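Local coordinates for protein o-succinylbenzoate synthase (Synechococcus elongatus, PDB 2OZT) that catalyses the metal-dependent dehydration of 2-succinyl-6-hydroxy-2,4-cyclohexadiene-1-carboxylate to 2-succinylbenzoate, a step on the pathway to phylloquinone, at residues A[7-12]-A[60-65]; A[31-36]-A[92-97]; A[149-154]-A[164-169]. All coordinates share one frame; numbering follows the deposited sequence.

In the fold
Contacts 1 and 2 belong to the N-terminal domain and share one antiparallel sheet: strands 3-20 and 23-36 are neighbours in it, and the backbone pair Arg-8 O to Tyr-32 N, 2.8 Å apart, joins the two contacts directly. Contact 1 is only partly buried and rests on an indole laid against a helix; contact 2 is buried, with leucine methyls against an alanine. Contact 3 lies in the barrel domain, on the far side of the chain's centre, its centre about 38 and 40 Å from those of contacts 1 and 2. It is buried too, all leucine, but its strand goes on to the metal ligand Asp-167, so packing and metal binding share one element.

Contact 1 of 3, residues A[7-12]-A[60-65]; sequences WRIYEE and ADIALC
Trp-7 lays one face of its indole over CB of Cys-65, which stands 3.6 Å from the centroid of the five-membered ring and only 10° off the ring normal, a CH-pi contact. SG also lies over that face, 4.4 Å from the same centroid, a sulfur-aromatic contact looser than that of CB. The six-membered end of the indole meets Ile-62 instead, with CH2 of Trp-7 3.6 Å from CG2 of Ile-62. This approach is oblique to the ring, and the two side chains cross at about a right angle. Ile-62 divides its branches: CG2 serves the indole, while CD1 lies 4.0 Å from CD1 of Ile-9. Extension explains the last pair, since CG1 of Ile-9 is anti to the backbone N (chi1 -157°) and carries the terminal methyl nearer the helix than its CB direction alone would suggest. Putting an alanine in place of Trp-7 would probably take the indole away from CB and SG of Cys-65 and leave CG2 of Ile-62 without its partner on strand 7-12. The strand and helix axes run nearly antiparallel, at 162° and 10.3 Å. Ile-31 and Leu-33 of strand 23-36 touch Trp-7 from the same side of the indole as Cys-65, whereas Cys-65 also meets Phe-91 of helix 85-97; helix 58-67 is thus packed against both the sheet and its neighbouring helix.

Contact 2 of 3, residues A[31-36]-A[92-97]; sequences IYLRLE and ATAWQS
Leu-35 presses both methyls against helix 85-97, joining the antiparallel sheet of the enolase-type N-terminal domain to the helix beside it. The tight part centres on Ala-94, whose CB lies 3.9 Å from CD1 of Leu-35. The other methyl works against the backbone: CD2 of Leu-35 is 3.7 Å from N of Trp-95 and 4.0 Å from CE3 of its ring, which it approaches obliquely. The segment axes approach to 8.5 Å at an angle of 32°, a closeness the small side chain of Ala-94 probably allows. Leu-33 makes a looser fit, its CD1 4.3 Å from CB of Ala-94. On the sheet's own side, Leu-3 and Trp-5 of strand 3-20 also touch Leu-35.

Polar and partly exposed, by contrast, are Arg-34 and Glu-36. Arg-34 points away from the helix, and its NH1 forms a salt bridge with OE1 of Glu-36 at 2.9 Å, meeting the carboxylate on its anti side; Arg-34 also pairs with Glu-316 and lies in a cation-pi contact with Trp-319. Ser-97 OG donates to the carbonyl O of Ala-94 over 2.8 Å, from a position tilted 25° from the carbonyl plane.

Contact 3 of 3, residues A[149-154]-A[164-169]; sequences AILKAL and LRLDAN. With NA (sodium ion), chain D; PO4 (phosphate ion), chain B.
Leu-151 reaches from helix 144-157 to strand 163-167 inside a beta-alpha-beta unit of the enolase-family barrel, where strand 134-138 leads into the helix and the helix returns to the next parallel strand. From CB, which points toward the strand, the side chain runs to CG, anti to the backbone N (chi1 -176°), and there divides between two strand residues. Its CD1 meets CD2 of Leu-164 at 3.5 Å, the shortest approach in the contact. CD2 goes to Leu-166 and meets CD1 of that residue, tip to tip, at 3.9 Å. One turn on, Leu-154 adds its own CD2, 3.8 Å from CD2 of Leu-164, so that this single methyl of Leu-164 is shared by two helix leucines. Trp-180, Trp-183 and Leu-184 of helix 174-187 also touch Leu-151, extending the apolar layer between barrel and helices.

Residues between and beyond these leucines turn to polar work. Arg-165 donates from NH2 to O2 of a phosphate, probably from the crystallisation liquor, at 2.7 Å and near the guanidinium plane; its NE forms a salt bridge with Glu-193. Asp-167, an experimentally established magnesium ligand, here binds a sodium ion together with Asp-221 and Glu-222. Its OD1 is 2.5 Å from the sodium and also accepts, from above the carboxylate plane, the backbone N of Asn-169 at 3.1 Å, closing an Asx turn.

Contact 1 of 3, residues A[7-12]-A[60-65]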
ATOM      1  N   TRP A   7      -1.356 -18.792  15.855  1.00 15.13           N
ATOM      2  CA  TRP A   7      -1.908 -18.055  14.704  1.00 15.05           C
ATOM      3  C   TRP A   7      -3.401 -18.373  14.599  1.00 15.43           C
ATOM      4  O   TRP A   7      -3.852 -19.467  15.013  1.00 14.92           O
ATOM      5  CB  TRP A   7      -1.132 -18.426  13.446  1.00 15.17           C
ATOM      6  CG  TRP A   7      -1.392 -19.788  12.938  1.00 14.31           C
ATOM      7  CD1 TRP A   7      -0.698 -20.942  13.241  1.00 14.26           C
ATOM      8  CD2 TRP A   7      -2.379 -20.161  11.946  1.00 13.72           C
ATOM      9  NE1 TRP A   7      -1.231 -22.008  12.527  1.00 15.16           N
ATOM     10  CE2 TRP A   7      -2.271 -21.548  11.748  1.00 16.48           C
ATOM     11  CE3 TRP A   7      -3.360 -19.447  11.239  1.00 14.33           C
ATOM     12  CZ2 TRP A   7      -3.110 -22.246  10.861  1.00 14.40           C
ATOM     13  CZ3 TRP A   7      -4.201 -20.140  10.371  1.00 14.19           C
ATOM     14  CH2 TRP A   7      -4.072 -21.511  10.188  1.00 16.57           C
ATOM     15  N   ARG A   8      -4.172 -17.405  14.087  1.00 14.54           N
ATOM     16  CA  ARG A   8      -5.600 -17.546  13.825  1.00 14.52           C
ATOM     17  C   ARG A   8      -5.922 -16.911  12.501  1.00 14.50           C
ATOM     18  O   ARG A   8      -5.465 -15.801  12.242  1.00 14.82           O
ATOM     19  CB  ARG A   8      -6.438 -16.849  14.895  1.00 16.29           C
ATOM     20  CG  ARG A   8      -6.297 -17.575  16.257  1.00 18.21           C
ATOM     21  CD  ARG A   8      -7.033 -16.899  17.432  1.00 25.30           C
ATOM     22  NE  ARG A   8      -6.913 -17.691  18.679  1.00 28.38           N
ATOM     23  CZ  ARG A   8      -7.485 -17.372  19.855  1.00 30.42           C
ATOM     24  NH1 ARG A   8      -8.237 -16.283  19.981  1.00 30.86           N
ATOM     25  NH2 ARG A   8      -7.306 -18.159  20.920  1.00 31.11           N
ATOM     26  N   ILE A   9      -6.743 -17.597  11.704  1.00 13.93           N
ATOM     27  CA  ILE A   9      -7.312 -16.992  10.486  1.00 14.33           C
ATOM     28  C   ILE A   9      -8.371 -15.981  10.862  1.00 15.19           C
ATOM     29  O   ILE A   9      -9.045 -16.123  11.886  1.00 15.60           O
ATOM     30  CB  ILE A   9      -7.895 -18.065   9.578  1.00 12.67           C
ATOM     31  CG1 ILE A   9      -7.958 -17.530   8.140  1.00 15.67           C
ATOM     32  CG2 ILE A   9      -9.296 -18.509  10.065  1.00 14.20           C
ATOM     33  CD1 ILE A   9      -8.279 -18.592   7.076  1.00 18.66           C
ATOM     34  N   TYR A  10      -8.511 -14.957  10.009  1.00 14.58           N
ATOM     35  CA  TYR A  10      -9.642 -14.023  10.079  1.00 15.47           C
ATOM     36  C   TYR A  10     -10.261 -13.873   8.715  1.00 16.42           C
ATOM     37  O   TYR A  10      -9.589 -14.073   7.745  1.00 15.91           O
ATOM     38  CB  TYR A  10      -9.205 -12.665  10.647  1.00 16.29           C
ATOM     39  CG  TYR A  10      -8.417 -11.735   9.729  1.00 15.91           C
ATOM     40  CD1 TYR A  10      -9.058 -10.993   8.740  1.00 14.90           C
ATOM     41  CD2 TYR A  10      -7.043 -11.584   9.880  1.00 14.90           C
ATOM     42  CE1 TYR A  10      -8.363 -10.106   7.941  1.00 14.19           C
ATOM     43  CE2 TYR A  10      -6.320 -10.678   9.081  1.00 14.02           C
ATOM     44  CZ  TYR A  10      -6.988  -9.947   8.109  1.00 15.79           C
ATOM     45  OH  TYR A  10      -6.286  -9.045   7.325  1.00 15.14           O
ATOM     46  N   GLU A  11     -11.567 -13.590   8.663  1.00 19.46           N
ATOM     47  CA  GLU A  11     -12.245 -13.276   7.389  1.00 23.64           C
ATOM     48  C   GLU A  11     -13.261 -12.196   7.730  1.00 24.45           C
ATOM     49  O   GLU A  11     -14.318 -12.500   8.299  1.00 25.86           O
ATOM     50  CB  GLU A  11     -12.904 -14.529   6.774  1.00 24.30           C
ATOM     51  CG  GLU A  11     -13.741 -14.295   5.483  1.00 28.94           C
ATOM     52  CD  GLU A  11     -13.691 -15.477   4.496  1.00 33.75           C
ATOM     53  OE1 GLU A  11     -14.428 -16.491   4.638  1.00 36.44           O
ATOM     54  OE2 GLU A  11     -12.912 -15.386   3.533  1.00 38.23           O
ATOM     55  N   GLU A  12     -12.933 -10.943   7.395  1.00 24.87           N
ATOM     56  CA  GLU A  12     -13.651  -9.753   7.847  1.00 25.06           C
ATOM     57  C   GLU A  12     -14.415  -9.074   6.696  1.00 25.11           C
ATOM     58  O   GLU A  12     -13.832  -8.670   5.700  1.00 24.23           O
ATOM     59  CB  GLU A  12     -12.650  -8.776   8.486  1.00 25.62           C
ATOM     60  CG  GLU A  12     -13.264  -7.559   9.119  1.00 28.11           C
ATOM     61  CD  GLU A  12     -12.239  -6.590   9.650  1.00 30.82           C
ATOM     62  OE1 GLU A  12     -11.170  -7.044  10.162  1.00 28.55           O
ATOM     63  OE2 GLU A  12     -12.517  -5.368   9.564  1.00 29.08           O
ATOM     64  N   ALA A  60      -0.995 -20.586   1.037  1.00 14.14           N
ATOM     65  CA  ALA A  60       0.421 -20.887   1.163  1.00 15.19           C
ATOM     66  C   ALA A  60       0.986 -20.370   2.502  1.00 14.26           C
ATOM     67  O   ALA A  60       1.865 -21.007   3.117  1.00 14.57           O
ATOM     68  CB  ALA A  60       1.187 -20.260  -0.025  1.00 16.06           C
ATOM     69  N   ASP A  61       0.501 -19.223   2.976  1.00 14.86           N
ATOM     70  CA  ASP A  61       0.924 -18.679   4.269  1.00 14.35           C
ATOM     71  C   ASP A  61       0.444 -19.604   5.405  1.00 13.85           C
ATOM     72  O   ASP A  61       1.146 -19.811   6.429  1.00 14.98           O
ATOM     73  CB  ASP A  61       0.330 -17.298   4.480  1.00 14.25           C
ATOM     74  CG  ASP A  61       0.913 -16.254   3.523  1.00 14.59           C
ATOM     75  OD1 ASP A  61       2.108 -16.354   3.163  1.00 15.28           O
ATOM     76  OD2 ASP A  61       0.168 -15.320   3.192  1.00 16.63           O
ATOM     77  N   ILE A  62      -0.759 -20.163   5.235  1.00 13.79           N
ATOM     78  CA  ILE A  62      -1.321 -21.086   6.246  1.00 13.92           C
ATOM     79  C   ILE A  62      -0.455 -22.335   6.322  1.00 13.86           C
ATOM     80  O   ILE A  62      -0.078 -22.793   7.432  1.00 14.61           O
ATOM     81  CB  ILE A  62      -2.821 -21.458   5.944  1.00 13.50           C
ATOM     82  CG1 ILE A  62      -3.720 -20.268   6.241  1.00 15.46           C
ATOM     83  CG2 ILE A  62      -3.273 -22.625   6.870  1.00 14.28           C
ATOM     84  CD1 ILE A  62      -5.073 -20.347   5.548  1.00 19.41           C
ATOM     85  N   ALA A  63      -0.089 -22.871   5.170  1.00 13.93           N
ATOM     86  CA  ALA A  63       0.776 -24.048   5.128  1.00 15.07           C
ATOM     87  C   ALA A  63       2.106 -23.737   5.834  1.00 15.99           C
ATOM     88  O   ALA A  63       2.604 -24.531   6.631  1.00 17.11           O
ATOM     89  CB  ALA A  63       1.012 -24.489   3.722  1.00 16.62           C
ATOM     90  N   LEU A  64       2.677 -22.566   5.562  1.00 15.22           N
ATOM     91  CA  LEU A  64       3.883 -22.120   6.249  1.00 15.75           C
ATOM     92  C   LEU A  64       3.679 -22.130   7.742  1.00 14.25           C
ATOM     93  O   LEU A  64       4.520 -22.696   8.479  1.00 16.50           O
ATOM     94  CB  LEU A  64       4.225 -20.677   5.830  1.00 15.85           C
ATOM     95  CG  LEU A  64       5.418 -20.134   6.629  1.00 17.00           C
ATOM     96  CD1 LEU A  64       6.767 -20.763   6.232  1.00 19.12           C
ATOM     97  CD2 LEU A  64       5.432 -18.621   6.609  1.00 20.23           C
ATOM     98  N   CYS A  65       2.590 -21.536   8.233  1.00 13.86           N
ATOM     99  CA  CYS A  65       2.350 -21.493   9.671  1.00 14.20           C
ATOM    100  C   CYS A  65       2.288 -22.899  10.254  1.00 16.36           C
ATOM    101  O   CYS A  65       2.746 -23.125  11.364  1.00 17.90           O
ATOM    102  CB  CYS A  65       1.073 -20.731  10.012  1.00 14.71           C
ATOM    103  SG  CYS A  65       1.339 -18.943   9.767  1.00 16.11           S
TER

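Contact 2 of 3, residues A[31-36]-A[92-97]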
ATOM      1  N   ILE A  31      -4.168 -13.707   8.468  1.00 11.83           N
ATOM      2  CA  ILE A  31      -3.760 -14.422   9.676  1.00 12.01           C
ATOM      3  C   ILE A  31      -3.270 -13.427  10.682  1.00 12.43           C
ATOM      4  O   ILE A  31      -2.509 -12.491  10.340  1.00 12.52           O
ATOM      5  CB  ILE A  31      -2.617 -15.335   9.328  1.00 12.20           C
ATOM      6  CG1 ILE A  31      -3.087 -16.539   8.493  1.00 14.40           C
ATOM      7  CG2 ILE A  31      -1.912 -15.854  10.588  1.00 12.93           C
ATOM      8  CD1 ILE A  31      -1.901 -17.220   7.778  1.00 15.35           C
ATOM      9  N   TYR A  32      -3.703 -13.616  11.931  1.00 13.33           N
ATOM     10  CA  TYR A  32      -3.060 -12.909  13.067  1.00 12.84           C
ATOM     11  C   TYR A  32      -2.133 -13.839  13.819  1.00 13.47           C
ATOM     12  O   TYR A  32      -2.464 -14.998  14.059  1.00 13.41           O
ATOM     13  CB  TYR A  32      -4.090 -12.375  14.048  1.00 14.48           C
ATOM     14  CG  TYR A  32      -5.016 -11.341  13.461  1.00 16.19           C
ATOM     15  CD1 TYR A  32      -4.514 -10.273  12.729  1.00 16.71           C
ATOM     16  CD2 TYR A  32      -6.394 -11.424  13.635  1.00 20.39           C
ATOM     17  CE1 TYR A  32      -5.340  -9.340  12.180  1.00 18.52           C
ATOM     18  CE2 TYR A  32      -7.250 -10.461  13.087  1.00 22.28           C
ATOM     19  CZ  TYR A  32      -6.697  -9.409  12.387  1.00 21.34           C
ATOM     20  OH  TYR A  32      -7.533  -8.448  11.830  1.00 22.28           O
ATOM     21  N   LEU A  33      -0.968 -13.299  14.184  1.00 13.74           N
ATOM     22  CA  LEU A  33       0.037 -14.025  14.969  1.00 13.27           C
ATOM     23  C   LEU A  33       0.083 -13.425  16.355  1.00 14.69           C
ATOM     24  O   LEU A  33       0.057 -12.218  16.505  1.00 13.81           O
ATOM     25  CB  LEU A  33       1.440 -13.816  14.400  1.00 13.87           C
ATOM     26  CG  LEU A  33       1.624 -14.273  12.953  1.00 13.67           C
ATOM     27  CD1 LEU A  33       2.994 -13.865  12.424  1.00 16.71           C
ATOM     28  CD2 LEU A  33       1.427 -15.754  12.762  1.00 11.83           C
ATOM     29  N   ARG A  34       0.186 -14.314  17.356  1.00 15.54           N
ATOM     30  CA  ARG A  34       0.396 -13.879  18.762  1.00 15.53           C
ATOM     31  C   ARG A  34       1.597 -14.606  19.326  1.00 15.42           C
ATOM     32  O   ARG A  34       1.588 -15.826  19.359  1.00 16.18           O
ATOM     33  CB  ARG A  34      -0.856 -14.166  19.568  1.00 15.77           C
ATOM     34  CG  ARG A  34      -0.723 -13.720  21.066  1.00 16.53           C
ATOM     35  CD  ARG A  34      -1.960 -14.123  21.836  1.00 17.99           C
ATOM     36  NE  ARG A  34      -2.010 -13.632  23.237  1.00 19.32           N
ATOM     37  CZ  ARG A  34      -1.410 -14.224  24.267  1.00 21.07           C
ATOM     38  NH1 ARG A  34      -0.637 -15.293  24.115  1.00 20.47           N
ATOM     39  NH2 ARG A  34      -1.547 -13.680  25.480  1.00 23.45           N
ATOM     40  N   LEU A  35       2.595 -13.832  19.802  1.00 16.30           N
ATOM     41  CA  LEU A  35       3.888 -14.351  20.262  1.00 18.11           C
ATOM     42  C   LEU A  35       3.955 -14.066  21.757  1.00 17.60           C
ATOM     43  O   LEU A  35       3.494 -13.043  22.192  1.00 17.18           O
ATOM     44  CB  LEU A  35       5.020 -13.618  19.540  1.00 18.08           C
ATOM     45  CG  LEU A  35       5.496 -14.239  18.229  1.00 18.59           C
ATOM     46  CD1 LEU A  35       4.348 -14.365  17.196  1.00 18.25           C
ATOM     47  CD2 LEU A  35       6.676 -13.447  17.655  1.00 20.14           C
ATOM     48  N   GLU A  36       4.463 -15.017  22.543  1.00 18.88           N
ATOM     49  CA  GLU A  36       4.584 -14.751  23.981  1.00 20.36           C
ATOM     50  C   GLU A  36       5.878 -15.344  24.489  1.00 21.29           C
ATOM     51  O   GLU A  36       6.186 -16.497  24.213  1.00 22.39           O
ATOM     52  CB  GLU A  36       3.386 -15.319  24.720  1.00 19.93           C
ATOM     53  CG  GLU A  36       3.377 -14.999  26.267  1.00 19.74           C
ATOM     54  CD  GLU A  36       2.128 -15.458  26.982  1.00 23.76           C
ATOM     55  OE1 GLU A  36       1.099 -15.759  26.345  1.00 21.49           O
ATOM     56  OE2 GLU A  36       2.144 -15.518  28.245  1.00 21.36           O
ATOM     57  N   ALA A  92       8.156 -10.843  11.046  1.00 13.97           N
ATOM     58  CA  ALA A  92       9.166  -9.862  11.454  1.00 14.66           C
ATOM     59  C   ALA A  92       8.578  -8.807  12.366  1.00 16.02           C
ATOM     60  O   ALA A  92       9.146  -8.459  13.425  1.00 16.34           O
ATOM     61  CB  ALA A  92       9.823  -9.227  10.225  1.00 15.09           C
ATOM     62  N   THR A  93       7.404  -8.295  12.022  1.00 14.84           N
ATOM     63  CA  THR A  93       6.743  -7.280  12.848  1.00 14.28           C
ATOM     64  C   THR A  93       6.247  -7.849  14.193  1.00 16.20           C
ATOM     65  O   THR A  93       6.313  -7.169  15.220  1.00 17.05           O
ATOM     66  CB  THR A  93       5.632  -6.510  12.058  1.00 14.90           C
ATOM     67  OG1 THR A  93       4.650  -7.434  11.596  1.00 13.83           O
ATOM     68  CG2 THR A  93       6.217  -5.721  10.829  1.00 15.30           C
ATOM     69  N   ALA A  94       5.751  -9.077  14.176  1.00 15.64           N
ATOM     70  CA  ALA A  94       5.341  -9.701  15.418  1.00 16.16           C
ATOM     71  C   ALA A  94       6.554  -9.815  16.336  1.00 17.38           C
ATOM     72  O   ALA A  94       6.448  -9.469  17.517  1.00 17.44           O
ATOM     73  CB  ALA A  94       4.747 -11.087  15.132  1.00 15.47           C
ATOM     74  N   TRP A  95       7.654 -10.333  15.819  1.00 16.84           N
ATOM     75  CA  TRP A  95       8.871 -10.536  16.668  1.00 18.36           C
ATOM     76  C   TRP A  95       9.296  -9.203  17.268  1.00 19.55           C
ATOM     77  O   TRP A  95       9.581  -9.097  18.464  1.00 20.84           O
ATOM     78  CB  TRP A  95       9.998 -11.086  15.816  1.00 19.50           C
ATOM     79  CG  TRP A  95      11.230 -11.482  16.602  1.00 20.82           C
ATOM     80  CD1 TRP A  95      12.368 -10.750  16.766  1.00 26.41           C
ATOM     81  CD2 TRP A  95      11.441 -12.720  17.278  1.00 23.79           C
ATOM     82  NE1 TRP A  95      13.279 -11.457  17.528  1.00 25.18           N
ATOM     83  CE2 TRP A  95      12.729 -12.663  17.863  1.00 25.13           C
ATOM     84  CE3 TRP A  95      10.663 -13.872  17.465  1.00 24.76           C
ATOM     85  CZ2 TRP A  95      13.261 -13.726  18.611  1.00 25.07           C
ATOM     86  CZ3 TRP A  95      11.209 -14.946  18.230  1.00 24.46           C
ATOM     87  CH2 TRP A  95      12.490 -14.842  18.788  1.00 25.95           C
ATOM     88  N   GLN A  96       9.328  -8.174  16.438  1.00 20.06           N
ATOM     89  CA  GLN A  96       9.853  -6.892  16.907  1.00 20.62           C
ATOM     90  C   GLN A  96       8.934  -6.258  17.932  1.00 20.24           C
ATOM     91  O   GLN A  96       9.399  -5.472  18.783  1.00 21.74           O
ATOM     92  CB  GLN A  96      10.093  -5.976  15.714  1.00 21.16           C
ATOM     93  CG  GLN A  96      11.289  -6.418  14.833  1.00 26.67           C
ATOM     94  CD  GLN A  96      12.634  -6.558  15.594  1.00 32.20           C
ATOM     95  OE1 GLN A  96      12.943  -5.770  16.487  1.00 36.14           O
ATOM     96  NE2 GLN A  96      13.424  -7.558  15.226  1.00 34.36           N
ATOM     97  N   SER A  97       7.644  -6.597  17.908  1.00 18.95           N
ATOM     98  CA  SER A  97       6.682  -6.036  18.859  1.00 18.35           C
ATOM     99  C   SER A  97       6.715  -6.623  20.275  1.00 18.86           C
ATOM    100  O   SER A  97       6.131  -6.014  21.158  1.00 19.54           O
ATOM    101  CB  SER A  97       5.236  -6.123  18.327  1.00 18.34           C
ATOM    102  OG  SER A  97       4.728  -7.475  18.388  1.00 16.18           O
TER

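Contact 3 of 3, residues A[149-154]-A[164-169]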
ATOM      1  N   ALA A 149     -11.696  16.568 -19.773  1.00 19.99           N
ATOM      2  CA  ALA A 149     -12.583  17.697 -19.486  1.00 19.50           C
ATOM      3  C   ALA A 149     -12.893  17.863 -18.012  1.00 18.69           C
ATOM      4  O   ALA A 149     -12.836  18.981 -17.483  1.00 19.41           O
ATOM      5  CB  ALA A 149     -13.854  17.599 -20.314  1.00 20.53           C
ATOM      6  N   ILE A 150     -13.105  16.724 -17.331  1.00 18.03           N
ATOM      7  CA  ILE A 150     -13.300  16.738 -15.867  1.00 17.38           C
ATOM      8  C   ILE A 150     -12.010  17.217 -15.207  1.00 16.26           C
ATOM      9  O   ILE A 150     -12.029  18.044 -14.281  1.00 16.36           O
ATOM     10  CB  ILE A 150     -13.702  15.377 -15.348  1.00 16.99           C
ATOM     11  CG1 ILE A 150     -15.074  14.978 -15.912  1.00 17.42           C
ATOM     12  CG2 ILE A 150     -13.747  15.403 -13.810  1.00 17.55           C
ATOM     13  CD1 ILE A 150     -15.352  13.514 -15.791  1.00 19.02           C
ATOM     14  N   LEU A 151     -10.880  16.701 -15.690  1.00 16.09           N
ATOM     15  CA  LEU A 151      -9.607  17.058 -15.077  1.00 15.31           C
ATOM     16  C   LEU A 151      -9.331  18.565 -15.156  1.00 16.25           C
ATOM     17  O   LEU A 151      -8.874  19.198 -14.198  1.00 16.75           O
ATOM     18  CB  LEU A 151      -8.466  16.268 -15.748  1.00 15.57           C
ATOM     19  CG  LEU A 151      -7.086  16.496 -15.122  1.00 16.48           C
ATOM     20  CD1 LEU A 151      -7.019  16.343 -13.573  1.00 16.07           C
ATOM     21  CD2 LEU A 151      -6.083  15.546 -15.729  1.00 17.98           C
ATOM     22  N   LYS A 152      -9.628  19.144 -16.324  1.00 17.81           N
ATOM     23  CA  LYS A 152      -9.490  20.578 -16.504  1.00 19.23           C
ATOM     24  C   LYS A 152     -10.319  21.353 -15.439  1.00 17.95           C
ATOM     25  O   LYS A 152      -9.817  22.306 -14.817  1.00 19.28           O
ATOM     26  CB  LYS A 152      -9.893  20.961 -17.950  1.00 21.35           C
ATOM     27  CG  LYS A 152      -9.784  22.440 -18.241  1.00 25.41           C
ATOM     28  CD  LYS A 152      -9.897  22.660 -19.769  1.00 30.06           C
ATOM     29  CE  LYS A 152     -10.131  24.127 -20.114  1.00 34.71           C
ATOM     30  NZ  LYS A 152      -8.985  24.974 -19.705  1.00 38.61           N
ATOM     31  N   ALA A 153     -11.557  20.929 -15.228  1.00 18.63           N
ATOM     32  CA  ALA A 153     -12.434  21.567 -14.234  1.00 17.94           C
ATOM     33  C   ALA A 153     -11.921  21.326 -12.801  1.00 17.46           C
ATOM     34  O   ALA A 153     -11.972  22.224 -11.948  1.00 18.17           O
ATOM     35  CB  ALA A 153     -13.842  21.036 -14.388  1.00 17.88           C
ATOM     36  N   LEU A 154     -11.429  20.104 -12.553  1.00 16.55           N
ATOM     37  CA  LEU A 154     -10.936  19.747 -11.212  1.00 16.60           C
ATOM     38  C   LEU A 154      -9.722  20.565 -10.868  1.00 18.05           C
ATOM     39  O   LEU A 154      -9.602  21.085  -9.736  1.00 17.69           O
ATOM     40  CB  LEU A 154     -10.662  18.240 -11.191  1.00 16.38           C
ATOM     41  CG  LEU A 154     -10.086  17.688  -9.881  1.00 16.17           C
ATOM     42  CD1 LEU A 154     -11.048  17.908  -8.679  1.00 17.31           C
ATOM     43  CD2 LEU A 154      -9.749  16.208 -10.055  1.00 16.90           C
ATOM     44  N   LEU A 164      -2.505  16.349  -6.800  1.00 13.66           N
ATOM     45  CA  LEU A 164      -3.404  15.362  -7.378  1.00 13.90           C
ATOM     46  C   LEU A 164      -2.618  14.236  -8.057  1.00 14.60           C
ATOM     47  O   LEU A 164      -1.688  14.506  -8.826  1.00 14.85           O
ATOM     48  CB  LEU A 164      -4.286  16.101  -8.410  1.00 14.82           C
ATOM     49  CG  LEU A 164      -5.242  15.190  -9.139  1.00 15.06           C
ATOM     50  CD1 LEU A 164      -6.260  14.502  -8.188  1.00 15.47           C
ATOM     51  CD2 LEU A 164      -5.916  16.051 -10.235  1.00 17.89           C
ATOM     52  N   ARG A 165      -2.959  13.002  -7.700  1.00 12.57           N
ATOM     53  CA  ARG A 165      -2.428  11.781  -8.319  1.00 13.34           C
ATOM     54  C   ARG A 165      -3.493  11.220  -9.240  1.00 13.84           C
ATOM     55  O   ARG A 165      -4.688  11.263  -8.885  1.00 14.65           O
ATOM     56  CB  ARG A 165      -2.097  10.756  -7.201  1.00 13.37           C
ATOM     57  CG  ARG A 165      -1.068  11.238  -6.177  1.00 14.14           C
ATOM     58  CD  ARG A 165      -1.139  10.426  -4.918  1.00 14.21           C
ATOM     59  NE  ARG A 165      -0.157  10.974  -3.981  1.00 13.43           N
ATOM     60  CZ  ARG A 165       0.106  10.444  -2.772  1.00 12.69           C
ATOM     61  NH1 ARG A 165      -0.539   9.355  -2.342  1.00 13.92           N
ATOM     62  NH2 ARG A 165       1.026  11.036  -1.995  1.00 14.85           N
ATOM     63  N   LEU A 166      -3.099  10.733 -10.416  1.00 13.18           N
ATOM     64  CA  LEU A 166      -4.074  10.131 -11.328  1.00 13.70           C
ATOM     65  C   LEU A 166      -3.811   8.636 -11.382  1.00 14.28           C
ATOM     66  O   LEU A 166      -2.726   8.236 -11.809  1.00 16.17           O
ATOM     67  CB  LEU A 166      -3.931  10.713 -12.727  1.00 13.79           C
ATOM     68  CG  LEU A 166      -4.073  12.226 -12.779  1.00 14.31           C
ATOM     69  CD1 LEU A 166      -3.819  12.709 -14.241  1.00 18.41           C
ATOM     70  CD2 LEU A 166      -5.419  12.672 -12.253  1.00 14.71           C
ATOM     71  N   ASP A 167      -4.774   7.805 -11.011  1.00 13.44           N
ATOM     72  CA  ASP A 167      -4.525   6.380 -10.953  1.00 14.65           C
ATOM     73  C   ASP A 167      -5.239   5.660 -12.084  1.00 14.88           C
ATOM     74  O   ASP A 167      -6.463   5.530 -12.049  1.00 13.36           O
ATOM     75  CB  ASP A 167      -4.990   5.848  -9.594  1.00 15.84           C
ATOM     76  CG  ASP A 167      -4.492   4.448  -9.312  1.00 16.59           C
ATOM     77  OD1 ASP A 167      -3.820   3.803 -10.175  1.00 16.48           O
ATOM     78  OD2 ASP A 167      -4.740   3.917  -8.190  1.00 18.68           O
ATOM     79  N   ALA A 168      -4.453   5.158 -13.036  1.00 13.94           N
ATOM     80  CA  ALA A 168      -5.032   4.406 -14.125  1.00 14.74           C
ATOM     81  C   ALA A 168      -5.206   2.918 -13.850  1.00 14.44           C
ATOM     82  O   ALA A 168      -5.900   2.212 -14.627  1.00 15.48           O
ATOM     83  CB  ALA A 168      -4.206   4.608 -15.380  1.00 16.07           C
ATOM     84  N   ASN A 169      -4.568   2.391 -12.793  1.00 13.55           N
ATOM     85  CA  ASN A 169      -4.681   0.969 -12.460  1.00 14.82           C
ATOM     86  C   ASN A 169      -4.395   0.052 -13.633  1.00 15.21           C
ATOM     87  O   ASN A 169      -4.995  -1.017 -13.771  1.00 16.61           O
ATOM     88  CB  ASN A 169      -6.042   0.643 -11.835  1.00 15.28           C
ATOM     89  CG  ASN A 169      -6.265   1.399 -10.562  1.00 19.43           C
ATOM     90  OD1 ASN A 169      -7.036   2.355 -10.526  1.00 22.71           O
ATOM     91  ND2 ASN A 169      -5.563   0.990  -9.509  1.00 20.03           N
TER
HETATM   92 NA    NA D 701      -2.468   1.810  -9.403  1.00 25.98          NA
HETATM   93  P   PO4 B 601       2.407  14.691  -1.369  1.00 26.40           P
HETATM   94  O1  PO4 B 601       1.638  14.556  -0.092  1.00 27.63           O
HETATM   95  O2  PO4 B 601       2.456  13.326  -1.961  1.00 25.75           O
HETATM   96  O3  PO4 B 601       1.620  15.625  -2.291  1.00 27.11           O
HETATM   97  O4  PO4 B 601       3.823  15.235  -1.396  1.00 25.55           O